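Local coordinates for cobalamin biosynthesis protein (Agrobacterium tumefaciens, PDB 3BY5) that probably takes part in cobalamin (vitamin B12) biosynthesis as a CbiG-type protein, although its precise activity is not established, at residues Arg117-Gly121 and Asp122-Ala126. Numbering follows the deposited sequence.
Sequences RLVVG and DVTVA. With SO4 (sulfate ion), chain B.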
loop_
_atom_site.group_PDB
_atom_site.type_symbol
_atom_site.label_atom_id
_atom_site.label_comp_id
_atom_site.label_asym_id
_atom_site.label_seq_id
_atom_site.Cartn_x
_atom_site.Cartn_y
_atom_site.Cartn_z
ATOM N N ARG A 117 14.929 11.886 10.984
ATOM C CA ARG A 117 14.866 10.435 11.128
ATOM C C ARG A 117 14.728 10.050 12.595
ATOM O O ARG A 117 15.507 10.482 13.444
ATOM C CB ARG A 117 16.109 9.791 10.510
ATOM C CG ARG A 117 16.023 8.282 10.266
ATOM C CD ARG A 117 16.772 7.471 11.330
ATOM N NE ARG A 117 18.058 8.063 11.701
ATOM C CZ ARG A 117 19.068 7.399 12.255
ATOM N NH1 ARG A 117 18.972 6.098 12.496
ATOM N NH2 ARG A 117 20.192 8.035 12.556
ATOM N N LEU A 118 13.705 9.255 12.877
ATOM C CA LEU A 118 13.381 8.881 14.238
ATOM C C LEU A 118 13.491 7.381 14.421
ATOM O O LEU A 118 12.964 6.622 13.620
ATOM C CB LEU A 118 11.970 9.351 14.591
ATOM C CG LEU A 118 11.570 9.274 16.064
ATOM C CD1 LEU A 118 12.085 10.469 16.842
ATOM C CD2 LEU A 118 10.088 9.188 16.181
ATOM N N VAL A 119 14.201 6.961 15.462
ATOM C CA VAL A 119 14.219 5.562 15.873
ATOM C C VAL A 119 13.642 5.471 17.287
ATOM O O VAL A 119 14.068 6.199 18.177
ATOM C CB VAL A 119 15.640 4.956 15.828
ATOM C CG1 VAL A 119 15.582 3.453 15.999
ATOM C CG2 VAL A 119 16.322 5.280 14.520
ATOM N N VAL A 120 12.640 4.614 17.471
ATOM C CA VAL A 120 12.030 4.367 18.782
ATOM C C VAL A 120 12.128 2.877 19.087
ATOM O O VAL A 120 11.390 2.075 18.514
ATOM C CB VAL A 120 10.536 4.781 18.834
ATOM C CG1 VAL A 120 10.010 4.692 20.255
ATOM C CG2 VAL A 120 10.317 6.178 18.286
ATOM N N GLY A 121 13.023 2.508 19.997
ATOM C CA GLY A 121 13.416 1.108 20.149
ATOM C C GLY A 121 14.299 0.791 18.958
ATOM O O GLY A 121 15.271 1.503 18.703
ATOM N N ASP A 122 13.965 -0.258 18.216
ATOM C CA ASP A 122 14.604 -0.487 16.914
ATOM C C ASP A 122 13.583 -0.507 15.766
ATOM O O ASP A 122 13.624 -1.356 14.871
ATOM C CB ASP A 122 15.534 -1.713 16.923
ATOM C CG ASP A 122 15.025 -2.832 17.805
ATOM O OD1 ASP A 122 15.766 -3.254 18.717
ATOM O OD2 ASP A 122 13.882 -3.285 17.588
ATOM N N VAL A 123 12.666 0.455 15.827
ATOM C CA VAL A 123 11.734 0.743 14.750
ATOM C C VAL A 123 12.032 2.156 14.254
ATOM O O VAL A 123 11.986 3.114 15.025
ATOM C CB VAL A 123 10.251 0.639 15.213
ATOM C CG1 VAL A 123 9.301 0.890 14.054
ATOM C CG2 VAL A 123 9.960 -0.720 15.824
ATOM N N THR A 124 12.360 2.269 12.970
ATOM C CA THR A 124 12.619 3.557 12.330
ATOM C C THR A 124 11.336 4.132 11.750
ATOM O O THR A 124 10.560 3.424 11.115
ATOM C CB THR A 124 13.674 3.431 11.222
ATOM O OG1 THR A 124 14.793 2.691 11.720
ATOM C CG2 THR A 124 14.155 4.801 10.760
ATOM N N VAL A 125 11.114 5.420 11.992
ATOM C CA VAL A 125 9.940 6.121 11.505
ATOM C C VAL A 125 10.374 7.376 10.761
ATOM O O VAL A 125 11.055 8.232 11.330
ATOM C CB VAL A 125 8.997 6.524 12.659
ATOM C CG1 VAL A 125 7.681 7.066 12.110
ATOM C CG2 VAL A 125 8.739 5.342 13.602
ATOM N N ALA A 126 9.986 7.464 9.489
ATOM C CA ALA A 126 10.199 8.658 8.665
ATOM C C ALA A 126 8.859 9.284 8.318
ATOM O O ALA A 126 7.981 8.602 7.813
ATOM C CB ALA A 126 10.937 8.301 7.398
HETATM S S SO4 B . 16.150 3.133 7.660
HETATM O O1 SO4 B . 15.276 2.131 7.060
HETATM O O2 SO4 B . 15.503 4.439 7.642
HETATM O O3 SO4 B . 16.440 2.768 9.041
HETATM O O4 SO4 B . 17.398 3.202 6.907
#
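Thr124 has chi1 -48°, which sets OG1 beside its own backbone N and CG2 beside its carbonyl carbon. CG2 thus lies against the aliphatic part of Arg117, 3.8 Å from Arg117 CD, while OG1 lies beside CG2 of Val119. The Arg117 chain starts anti to the backbone N, bends at its next two torsions and crosses the threonine at a slant. The two segments form the end of a beta hairpin, with Gly121 and Asp122 at the turn. Gly121 takes a positive phi (74°), a backbone shape that glycine adopts easily, as the chain reverses between Val120 and Val123. Val119 and Thr124 are a non-hydrogen-bonded antiparallel pair, with CA atoms 4.4 Å apart. Leu118 and Val125 are a hydrogen-bonded pair. Val125 N donates to Leu118 O at 2.7 Å, an almost straight bond. The return bond, Leu118 N to Val125 O, is longer at 3.2 Å, and its donor is tilted from the carbonyl plane. Nearer the turn, Val120 N donates to Val123 O at 2.9 Å. The Val123 N to Val120 O bond is weak. Leu118 packs on Ala33 and Phe37 of helix 23-37, and Val120 and Val123 both pack on Ala29. Strand 123-129 also bonds to strand 11-17, through Thr124 with Gly16, whereas strand 112-120 is outermost in the chain's sheet. On the face of Val119 and Thr124, Thr124 OG1 donates to sulfate O3 at 3.1 Å. Ser99 and Ser97 also bind this ion, which probably came from the crystallisation liquor. Backbone bonds thus hold the hairpin, while the threonine hydroxyl and two serine hydroxyls make a small polar site able to hold an anion.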